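Local structure of C3-degrading proteinase (CppA protein) (Streptococcus pneumoniae, 3E0R) at residues L206-A209 against S210-K214; L37-S41 against A42-L46; Q213-E216 against S217-Y220; L230-D233 against R234-E238. The protein probably acts as a proteinase that degrades the complement component C3, and is built of domains related to the glyoxalase clan. One frame throughout, in Å; residues are numbered along the deposited sequence.

Contacts 1 and 3 lie at the surface, and contacts 2 and 4 are partly buried. Contact 1 starts helix 208-214 with a capping carboxylate. Contact 3 leaves the same helix through a turn with no clear hydrogen bond across it. The two share Gln213 and Lys214, and Arg212 NE probably bonds to Tyr220 OH. Contact 4 packs on contact 3, with Tyr220 CB against Leu230 O. It is a hairpin turn with many polar side chains and two bound waters. Contact 2 is also a hairpin and belongs to the same eight-strand sheet, but its centre is about 22 Å from that of contact 4. Its grip is mainly backbone bonds and leucines, with glutamates at the exposed end.

Contact 1: residues L206-A209 against S210-K214; sequences LDIA and SLRQK
Asp207 OD2 is gripped by two groups of Ser210. The backbone N of Ser210 donates to Asp207 OD2 at 3.0 Å and comes from above the carboxylate plane, 61° out of it. The bond is bent, with an angle of 141° at the hydrogen. Ser210 OG also donates to Asp207 OD2, but the modelled separation is very short and its exact length is doubtful. Asp207 holds its CG anti to the backbone N (chi1 -177°), which swings the carboxylate over the start of helix 208-214. It is the N-cap of that helix.

Regular helical bonds follow. Arg212 N reaches Ile208 O at 2.9 Å, and Gln213 N reaches Ala209 O at 3.1 Å in a nearly straight bond. Along one side, CG2 of Ile208 touches the aliphatic chain of Arg212, 3.9 Å from Arg212 CD. The Arg212 chain then bends at chi3, and its NE goes to Tyr220 OH.

On the inner side, Leu206 and Leu211 cross at about a right angle. Their CD1 methyls meet at 3.7 Å, and both side chains also rest on Phe241 of strand 238-243. The backbone N of Leu206 is bonded to Glu243, and that of Asp207 to Asn7.

A carboxylate at the N-terminal end of a helix probably interacts well with the helix dipole, which would tend to keep Asp207 ionised.

Contact 2: residues L37-S41 against A42-L46; sequences LLEES and AFLSL
Leu38 and Ser45 make the tight part of this contact. Their CB atoms face each other at 3.4 Å, closer than usual for carbons. Beside them, Leu37 N donates to Ser45 O at 2.8 Å in an almost straight bond (175°). Ser45 N returns a longer bond of 3.3 Å to Leu38 O. Leu37 turns its CG beside its own backbone N (chi1 -53°), and its CD1 lies against the backbone of Leu46, 3.7 Å from Leu46 C. The hydroxyl of Ser45 sits over Leu37 CB and CD1, and is hydrogen-bonded to Glu53 of strand 53-59.

The two segments form a beta hairpin. Strands 35-39 and 43-47 run antiparallel, and 35-39 is an outermost strand of the eight-strand sheet. Strand 43-47 is bonded to 53-59 on its other side. Glu39 and Leu44 are a non-hydrogen-bonded pair, and Leu44 CD1 touches Glu39 CD at 3.8 Å. The Glu39 chain bends at chi2, and its OE1 makes a salt bridge with Arg21 of helix 21-31.

Toward the exposed turn the grip weakens. Glu40 N reaches Phe43 O at 3.2 Å in a weak bond, bent to 126°. The Phe43 ring meets Leu38 CD2 at its edge, 4.3 Å from CE1, and also lies against strand 53-59. Arg21 binds the carbonyl oxygens of Glu40 and Ser41 at the turn.

Contact 3: residues Q213-E216 against S217-Y220; sequences QKFE and STEY
Ser217 follows Glu216 in a type I beta turn that runs from Phe215 to Thr218, just after helix 208-214. Its backbone N lies 3.1 Å from Phe215 O, but the angle is too poor for a hydrogen bond.

Thr218 is the next residue to touch. Its methyl CG2 packs beside Phe215. The two side chains lie side by side and point the same way. CG2 meets the Phe215 ring at its edge, in the ring plane, and is nearest there to Phe215 CD1. The exact position of this methyl is doubtful, because its modelled approach to Phe215 O is too close. Lys214 CG lies over one face of the same ring, offset toward the rim. The Phe215 ring also meets those of Phe166 and Phe229, and its side chain touches Leu239 and Phe241 of strand 238-243.

Tyr220 swings back toward Phe215. Its CG stands between the backbone N and the carbonyl carbon (chi1 60°), which brings a ring edge to Phe215. Tyr220 CD2 is 3.6 Å from Phe215 O, with the oxygen in the ring plane. Tyr220 CD2 also touches Phe215 CB at 4.0 Å. Its ring meets that of Phe229 in strand 228-232.

Across the two segments the contact is thus apolar packing with an aromatic C-H edge at a carbonyl oxygen, where a weak electrostatic attraction is probable.

Contact 4: residues L230-D233 against R234-E238; sequences LGKD and RNNVE
Asp233 meets the next segment through its backbone and its carboxylate. Its N donates to Val237 O at 2.9 Å. Its O accepts from Asn236 N at 2.7 Å, with the donor 55° out of the carbonyl plane. Asp233 OD1 takes a weak bond from Arg234 N, bent to 143°. Asn235 OD1 lies 3.4 Å from Asp233 CB and accepts from Val237 N at 3.1 Å, which is an Asx turn. For this the Asn235 side chain stands between its backbone N and carbonyl carbon (chi1 67°).

Back along the strand from the turn, Lys232 crosses Asn236, with its CE 3.7 Å from Asn236 OD1. Leu230 CD1 touches Glu238 CB at 3.8 Å. Glu238 CA offers a C-H contact to Gly231 O at 3.5 Å.

Two waters and the surrounding chain hold the polar ends. One water donates to Asp233 OD2 and accepts a weak bond from Asn235 ND2. A second water donates both to Asp233 O and to Asn236 OD1. Beyond them, Phe166 N bonds to Asp233 OD1 and Ser165 OG to Asp233 OD2. Each carboxylate oxygen therefore has at least two partners. Asn236 ND2 is bonded to Thr187 O, and Arg234 NH1 to Glu164 O, and Arg234 makes a cation-pi contact with Phe166.

Asp233 to Asn236 form a type I turn. Asn236 has a positive phi, and with the two backbone bonds of Asp233 this is the classic type I turn plus G1 bulge of a beta hairpin, here joining strands 228-232 and 238-243.

Contact 1: residues L206-A209 against S210-K214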
loop_
_atom_site.group_PDB
_atom_site.type_symbol
_atom_site.label_atom_id
_atom_site.label_comp_id
_atom_site.label_asym_id
_atom_site.label_seq_id
_atom_site.Cartn_x
_atom_site.Cartn_y
_atom_site.Cartn_z
ATOM N N LEU A 206 -18.328 6.564 -12.105
ATOM C CA LEU A 206 -18.803 6.435 -10.736
ATOM C C LEU A 206 -20.352 6.237 -10.685
ATOM O O LEU A 206 -21.088 7.030 -11.236
ATOM C CB LEU A 206 -18.348 7.655 -9.937
ATOM C CG LEU A 206 -18.785 7.712 -8.469
ATOM C CD1 LEU A 206 -18.083 6.625 -7.729
ATOM C CD2 LEU A 206 -18.543 9.101 -7.870
ATOM N N ASP A 207 -20.844 5.155 -10.073
ATOM C CA ASP A 207 -22.287 5.057 -9.829
ATOM C C ASP A 207 -22.628 5.120 -8.352
ATOM O O ASP A 207 -22.448 4.164 -7.617
ATOM C CB ASP A 207 -22.913 3.813 -10.413
ATOM C CG ASP A 207 -24.433 3.790 -10.207
ATOM O OD1 ASP A 207 -25.156 4.814 -10.399
ATOM O OD2 ASP A 207 -24.925 2.738 -9.835
ATOM N N ILE A 208 -23.163 6.253 -7.923
ATOM C CA ILE A 208 -23.453 6.446 -6.522
ATOM C C ILE A 208 -24.570 5.518 -6.034
ATOM O O ILE A 208 -24.558 5.087 -4.890
ATOM C CB ILE A 208 -23.739 7.941 -6.242
ATOM C CG1 ILE A 208 -22.418 8.751 -6.360
ATOM C CG2 ILE A 208 -24.367 8.129 -4.862
ATOM C CD1 ILE A 208 -22.600 10.261 -6.116
ATOM N N ALA A 209 -25.528 5.220 -6.906
ATOM C CA ALA A 209 -26.681 4.389 -6.574
ATOM C C ALA A 209 -26.267 2.968 -6.140
ATOM O O ALA A 209 -26.755 2.492 -5.103
ATOM C CB ALA A 209 -27.671 4.354 -7.725
ATOM N N SER A 210 -25.355 2.317 -6.898
ATOM C CA SER A 210 -24.936 0.929 -6.600
ATOM C C SER A 210 -24.218 0.949 -5.280
ATOM O O SER A 210 -24.390 0.050 -4.491
ATOM C CB SER A 210 -23.992 0.288 -7.638
ATOM O OG SER A 210 -24.323 0.574 -8.979
ATOM N N LEU A 211 -23.423 1.989 -5.043
ATOM C CA LEU A 211 -22.617 2.103 -3.833
ATOM C C LEU A 211 -23.442 2.322 -2.567
ATOM O O LEU A 211 -23.193 1.692 -1.522
ATOM C CB LEU A 211 -21.565 3.187 -4.031
ATOM C CG LEU A 211 -20.508 2.851 -5.101
ATOM C CD1 LEU A 211 -19.684 4.115 -5.476
ATOM C CD2 LEU A 211 -19.629 1.673 -4.641
ATOM N N ARG A 212 -24.469 3.147 -2.693
ATOM C CA ARG A 212 -25.466 3.387 -1.628
ATOM C C ARG A 212 -26.154 2.078 -1.226
ATOM O O ARG A 212 -26.233 1.701 -0.052
ATOM C CB ARG A 212 -26.509 4.419 -2.110
ATOM C CG ARG A 212 -26.048 5.837 -1.938
ATOM C CD ARG A 212 -27.082 6.801 -2.394
ATOM N NE ARG A 212 -28.227 6.805 -1.483
ATOM C CZ ARG A 212 -29.502 6.714 -1.831
ATOM N NH1 ARG A 212 -29.852 6.643 -3.087
ATOM N NH2 ARG A 212 -30.434 6.702 -0.893
ATOM N N GLN A 213 -26.593 1.349 -2.227
ATOM C CA GLN A 213 -27.096 -0.025 -2.036
ATOM C C GLN A 213 -26.129 -0.981 -1.365
ATOM O O GLN A 213 -26.495 -1.655 -0.415
ATOM C CB GLN A 213 -27.513 -0.576 -3.377
ATOM C CG GLN A 213 -28.034 -1.947 -3.332
ATOM C CD GLN A 213 -28.687 -2.350 -4.637
ATOM O OE1 GLN A 213 -29.039 -3.522 -4.804
ATOM N NE2 GLN A 213 -28.870 -1.375 -5.576
ATOM N N LYS A 214 -24.906 -1.071 -1.880
ATOM C CA LYS A 214 -23.811 -1.870 -1.260
ATOM C C LYS A 214 -23.576 -1.616 0.249
ATOM O O LYS A 214 -23.564 -2.548 1.054
ATOM C CB LYS A 214 -22.515 -1.629 -2.044
ATOM C CG LYS A 214 -21.384 -2.636 -1.750
ATOM C CD LYS A 214 -20.255 -2.473 -2.786
ATOM C CE LYS A 214 -18.933 -3.036 -2.295
ATOM N NZ LYS A 214 -19.010 -4.532 -2.220
#

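Contact 2: residues L37-S41 against A42-L46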
loop_
_atom_site.group_PDB
_atom_site.type_symbol
_atom_site.label_atom_id
_atom_site.label_comp_id
_atom_site.label_asym_id
_atom_site.label_seq_id
_atom_site.Cartn_x
_atom_site.Cartn_y
_atom_site.Cartn_z
ATOM N N LEU A 37 4.645 13.177 -5.487
ATOM C CA LEU A 37 3.868 13.735 -6.546
ATOM C C LEU A 37 3.254 15.060 -6.117
ATOM O O LEU A 37 3.253 16.035 -6.832
ATOM C CB LEU A 37 2.794 12.730 -6.923
ATOM C CG LEU A 37 3.270 11.319 -7.248
ATOM C CD1 LEU A 37 2.077 10.509 -7.489
ATOM C CD2 LEU A 37 4.203 11.309 -8.439
ATOM N N LEU A 38 2.734 15.060 -4.917
ATOM C CA LEU A 38 1.943 16.141 -4.389
ATOM C C LEU A 38 2.512 16.220 -3.009
ATOM O O LEU A 38 2.819 15.178 -2.378
ATOM C CB LEU A 38 0.469 15.737 -4.299
ATOM C CG LEU A 38 -0.644 16.712 -4.603
ATOM C CD1 LEU A 38 -0.390 17.390 -5.975
ATOM C CD2 LEU A 38 -2.016 15.954 -4.509
ATOM N N GLU A 39 2.699 17.446 -2.552
ATOM C CA GLU A 39 3.189 17.657 -1.220
ATOM C C GLU A 39 2.238 18.582 -0.524
ATOM O O GLU A 39 2.438 19.800 -0.463
ATOM C CB GLU A 39 4.627 18.165 -1.250
ATOM C CG GLU A 39 5.642 17.039 -1.014
ATOM C CD GLU A 39 5.774 16.706 0.465
ATOM O OE1 GLU A 39 4.720 16.484 1.107
ATOM O OE2 GLU A 39 6.916 16.692 0.988
ATOM N N GLU A 40 1.159 17.978 -0.047
ATOM C CA GLU A 40 0.247 18.660 0.836
ATOM C C GLU A 40 0.779 18.520 2.263
ATOM O O GLU A 40 1.729 17.790 2.504
ATOM C CB GLU A 40 -1.186 18.120 0.671
ATOM C CG GLU A 40 -2.118 19.141 0.035
ATOM C CD GLU A 40 -2.259 20.386 0.900
ATOM O OE1 GLU A 40 -1.624 21.413 0.581
ATOM O OE2 GLU A 40 -2.975 20.325 1.921
ATOM N N SER A 41 0.184 19.248 3.195
ATOM C CA SER A 41 0.595 19.197 4.602
ATOM C C SER A 41 0.029 17.990 5.355
ATOM O O SER A 41 0.667 17.471 6.271
ATOM C CB SER A 41 0.148 20.461 5.330
ATOM O OG SER A 41 0.632 21.630 4.686
ATOM N N ALA A 42 -1.186 17.583 5.001
ATOM C CA ALA A 42 -1.812 16.400 5.584
ATOM C C ALA A 42 -1.117 15.137 5.073
ATOM O O ALA A 42 -0.950 14.166 5.810
ATOM C CB ALA A 42 -3.317 16.376 5.246
ATOM N N PHE A 43 -0.699 15.159 3.808
ATOM C CA PHE A 43 -0.191 13.951 3.184
ATOM C C PHE A 43 0.798 14.077 2.001
ATOM O O PHE A 43 0.880 15.051 1.236
ATOM C CB PHE A 43 -1.359 12.989 2.818
ATOM C CG PHE A 43 -2.287 13.484 1.724
ATOM C CD1 PHE A 43 -1.806 13.800 0.432
ATOM C CD2 PHE A 43 -3.659 13.552 1.953
ATOM C CE1 PHE A 43 -2.663 14.224 -0.584
ATOM C CE2 PHE A 43 -4.542 13.973 0.917
ATOM C CZ PHE A 43 -4.041 14.304 -0.345
ATOM N N LEU A 44 1.528 12.991 1.888
ATOM C CA LEU A 44 2.445 12.748 0.849
ATOM C C LEU A 44 1.812 11.750 -0.171
ATOM O O LEU A 44 1.371 10.603 0.148
ATOM C CB LEU A 44 3.722 12.242 1.514
ATOM C CG LEU A 44 4.891 11.830 0.628
ATOM C CD1 LEU A 44 5.404 12.977 -0.249
ATOM C CD2 LEU A 44 5.969 11.231 1.529
ATOM N N SER A 45 1.751 12.234 -1.396
ATOM C CA SER A 45 1.260 11.493 -2.529
ATOM C C SER A 45 2.485 10.893 -3.149
ATOM O O SER A 45 3.330 11.630 -3.568
ATOM C CB SER A 45 0.571 12.464 -3.526
ATOM O OG SER A 45 -0.068 11.792 -4.593
ATOM N N LEU A 46 2.591 9.553 -3.164
ATOM C CA LEU A 46 3.723 8.843 -3.760
ATOM C C LEU A 46 3.333 8.047 -5.028
ATOM O O LEU A 46 2.254 7.482 -5.135
ATOM C CB LEU A 46 4.401 7.886 -2.746
ATOM C CG LEU A 46 4.888 8.489 -1.408
ATOM C CD1 LEU A 46 4.931 7.392 -0.342
ATOM C CD2 LEU A 46 6.263 9.176 -1.646
#

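Contact 3: residues Q213-E216 against S217-Y220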
loop_
_atom_site.group_PDB
_atom_site.type_symbol
_atom_site.label_atom_id
_atom_site.label_comp_id
_atom_site.label_asym_id
_atom_site.label_seq_id
_atom_site.Cartn_x
_atom_site.Cartn_y
_atom_site.Cartn_z
ATOM N N GLN A 213 -26.593 1.349 -2.227
ATOM C CA GLN A 213 -27.096 -0.025 -2.036
ATOM C C GLN A 213 -26.129 -0.981 -1.365
ATOM O O GLN A 213 -26.495 -1.655 -0.415
ATOM C CB GLN A 213 -27.513 -0.576 -3.377
ATOM C CG GLN A 213 -28.034 -1.947 -3.332
ATOM C CD GLN A 213 -28.687 -2.350 -4.637
ATOM O OE1 GLN A 213 -29.039 -3.522 -4.804
ATOM N NE2 GLN A 213 -28.870 -1.375 -5.576
ATOM N N LYS A 214 -24.906 -1.071 -1.880
ATOM C CA LYS A 214 -23.811 -1.870 -1.260
ATOM C C LYS A 214 -23.576 -1.616 0.249
ATOM O O LYS A 214 -23.564 -2.548 1.054
ATOM C CB LYS A 214 -22.515 -1.629 -2.044
ATOM C CG LYS A 214 -21.384 -2.636 -1.750
ATOM C CD LYS A 214 -20.255 -2.473 -2.786
ATOM C CE LYS A 214 -18.933 -3.036 -2.295
ATOM N NZ LYS A 214 -19.010 -4.532 -2.220
ATOM N N PHE A 215 -23.451 -0.348 0.610
ATOM C CA PHE A 215 -23.133 0.112 1.978
ATOM C C PHE A 215 -24.322 0.561 2.807
ATOM O O PHE A 215 -24.144 1.179 3.835
ATOM C CB PHE A 215 -22.146 1.282 1.888
ATOM C CG PHE A 215 -20.869 0.893 1.309
ATOM C CD1 PHE A 215 -19.935 0.235 2.094
ATOM C CD2 PHE A 215 -20.626 1.089 -0.042
ATOM C CE1 PHE A 215 -18.746 -0.164 1.553
ATOM C CE2 PHE A 215 -19.450 0.709 -0.596
ATOM C CZ PHE A 215 -18.490 0.067 0.193
ATOM N N GLU A 216 -25.516 0.221 2.342
ATOM C CA GLU A 216 -26.785 0.502 2.995
ATOM C C GLU A 216 -26.788 0.132 4.492
ATOM O O GLU A 216 -27.416 0.813 5.307
ATOM C CB GLU A 216 -27.873 -0.301 2.257
ATOM C CG GLU A 216 -29.279 0.296 2.183
ATOM C CD GLU A 216 -30.270 -0.637 1.419
ATOM O OE1 GLU A 216 -29.883 -1.800 1.075
ATOM O OE2 GLU A 216 -31.424 -0.205 1.154
ATOM N N SER A 217 -26.104 -0.950 4.844
ATOM C CA SER A 217 -26.043 -1.425 6.242
ATOM C C SER A 217 -25.055 -0.641 7.138
ATOM O O SER A 217 -24.662 -1.133 8.217
ATOM C CB SER A 217 -25.638 -2.921 6.279
ATOM O OG SER A 217 -24.248 -3.103 5.983
ATOM N N THR A 218 -24.677 0.567 6.710
ATOM C CA THR A 218 -23.485 1.231 7.250
ATOM C C THR A 218 -23.462 2.782 7.033
ATOM O O THR A 218 -24.291 3.361 6.323
ATOM C CB THR A 218 -22.209 0.531 6.662
ATOM O OG1 THR A 218 -21.076 0.728 7.526
ATOM C CG2 THR A 218 -21.878 1.046 5.262
ATOM N N GLU A 219 -22.518 3.425 7.715
ATOM C CA GLU A 219 -22.135 4.814 7.482
ATOM C C GLU A 219 -21.489 4.967 6.090
ATOM O O GLU A 219 -20.558 4.208 5.712
ATOM C CB GLU A 219 -21.081 5.260 8.512
ATOM C CG GLU A 219 -21.482 6.326 9.545
ATOM C CD GLU A 219 -20.495 6.372 10.783
ATOM O OE1 GLU A 219 -19.699 5.413 10.978
ATOM O OE2 GLU A 219 -20.528 7.364 11.568
ATOM N N TYR A 220 -21.962 5.969 5.358
ATOM C CA TYR A 220 -21.285 6.412 4.167
ATOM C C TYR A 220 -21.407 7.920 4.021
ATOM O O TYR A 220 -22.120 8.553 4.765
ATOM C CB TYR A 220 -21.740 5.631 2.924
ATOM C CG TYR A 220 -23.199 5.740 2.600
ATOM C CD1 TYR A 220 -23.678 6.869 1.940
ATOM C CD2 TYR A 220 -24.096 4.687 2.870
ATOM C CE1 TYR A 220 -25.012 7.019 1.653
ATOM C CE2 TYR A 220 -25.469 4.813 2.568
ATOM C CZ TYR A 220 -25.918 6.005 1.969
ATOM O OH TYR A 220 -27.230 6.216 1.594
#

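Contact 4: residues L230-D233 against R234-E238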
loop_
_atom_site.group_PDB
_atom_site.type_symbol
_atom_site.label_atom_id
_atom_site.label_comp_id
_atom_site.label_asym_id
_atom_site.label_seq_id
_atom_site.Cartn_x
_atom_site.Cartn_y
_atom_site.Cartn_z
ATOM N N LEU A 230 -17.624 7.891 -0.159
ATOM C CA LEU A 230 -16.816 7.362 0.914
ATOM C C LEU A 230 -17.644 6.415 1.795
ATOM O O LEU A 230 -18.596 6.830 2.492
ATOM C CB LEU A 230 -16.261 8.516 1.754
ATOM C CG LEU A 230 -15.406 8.270 3.003
ATOM C CD1 LEU A 230 -14.183 7.400 2.690
ATOM C CD2 LEU A 230 -15.009 9.651 3.635
ATOM N N GLY A 231 -17.276 5.133 1.749
ATOM C CA GLY A 231 -17.831 4.104 2.618
ATOM C C GLY A 231 -16.783 3.618 3.593
ATOM O O GLY A 231 -15.630 4.073 3.612
ATOM N N LYS A 232 -17.183 2.666 4.407
ATOM C CA LYS A 232 -16.335 2.164 5.479
ATOM C C LYS A 232 -16.534 0.664 5.539
ATOM O O LYS A 232 -17.660 0.185 5.438
ATOM C CB LYS A 232 -16.744 2.792 6.808
ATOM C CG LYS A 232 -15.669 2.752 7.873
ATOM C CD LYS A 232 -16.101 3.642 9.021
ATOM C CE LYS A 232 -14.959 4.083 9.851
ATOM N NZ LYS A 232 -15.192 5.452 10.433
ATOM N N ASP A 233 -15.434 -0.061 5.668
ATOM C CA ASP A 233 -15.460 -1.504 5.633
ATOM C C ASP A 233 -15.634 -1.984 7.060
ATOM O O ASP A 233 -15.440 -1.222 8.014
ATOM C CB ASP A 233 -14.177 -2.066 4.999
ATOM C CG ASP A 233 -14.335 -3.517 4.515
ATOM O OD1 ASP A 233 -15.453 -4.061 4.555
ATOM O OD2 ASP A 233 -13.335 -4.115 4.074
ATOM N N ARG A 234 -16.032 -3.240 7.188
ATOM C CA ARG A 234 -16.294 -3.875 8.470
ATOM C C ARG A 234 -15.080 -3.919 9.422
ATOM O O ARG A 234 -15.235 -4.044 10.647
ATOM C CB ARG A 234 -16.833 -5.292 8.225
ATOM C CG ARG A 234 -18.038 -5.357 7.237
ATOM C CD ARG A 234 -19.008 -6.463 7.600
ATOM N NE ARG A 234 -20.277 -6.365 6.871
ATOM C CZ ARG A 234 -20.451 -6.734 5.596
ATOM N NH1 ARG A 234 -19.442 -7.218 4.863
ATOM N NH2 ARG A 234 -21.645 -6.608 5.036
ATOM N N ASN A 235 -13.879 -3.809 8.866
ATOM C CA ASN A 235 -12.682 -3.625 9.655
ATOM C C ASN A 235 -12.281 -2.155 9.897
ATOM O O ASN A 235 -11.182 -1.851 10.385
ATOM C CB ASN A 235 -11.534 -4.394 8.988
ATOM C CG ASN A 235 -11.114 -3.817 7.630
ATOM O OD1 ASN A 235 -11.625 -2.798 7.157
ATOM N ND2 ASN A 235 -10.145 -4.464 7.025
ATOM N N ASN A 236 -13.169 -1.242 9.523
ATOM C CA ASN A 236 -12.972 0.197 9.697
ATOM C C ASN A 236 -11.915 0.931 8.821
ATOM O O ASN A 236 -11.645 2.095 9.036
ATOM C CB ASN A 236 -12.877 0.561 11.192
ATOM C CG ASN A 236 -14.195 0.334 11.904
ATOM O OD1 ASN A 236 -15.242 0.705 11.378
ATOM N ND2 ASN A 236 -14.167 -0.382 13.023
ATOM N N VAL A 237 -11.401 0.263 7.799
ATOM C CA VAL A 237 -10.724 0.914 6.668
ATOM C C VAL A 237 -11.788 1.637 5.780
ATOM O O VAL A 237 -12.785 1.059 5.303
ATOM C CB VAL A 237 -9.873 -0.112 5.866
ATOM C CG1 VAL A 237 -9.182 0.507 4.631
ATOM C CG2 VAL A 237 -8.802 -0.802 6.814
ATOM N N GLU A 238 -11.580 2.917 5.601
ATOM C CA GLU A 238 -12.327 3.705 4.669
ATOM C C GLU A 238 -12.149 3.296 3.218
ATOM O O GLU A 238 -11.047 2.982 2.779
ATOM C CB GLU A 238 -11.932 5.178 4.850
ATOM C CG GLU A 238 -12.450 5.717 6.189
ATOM C CD GLU A 238 -12.167 7.182 6.357
ATOM O OE1 GLU A 238 -11.436 7.701 5.481
ATOM O OE2 GLU A 238 -12.661 7.797 7.350
HETATM O O HOH W 1 -10.589 -3.558 3.835
HETATM O O HOH W 2 -17.683 -0.211 9.839
#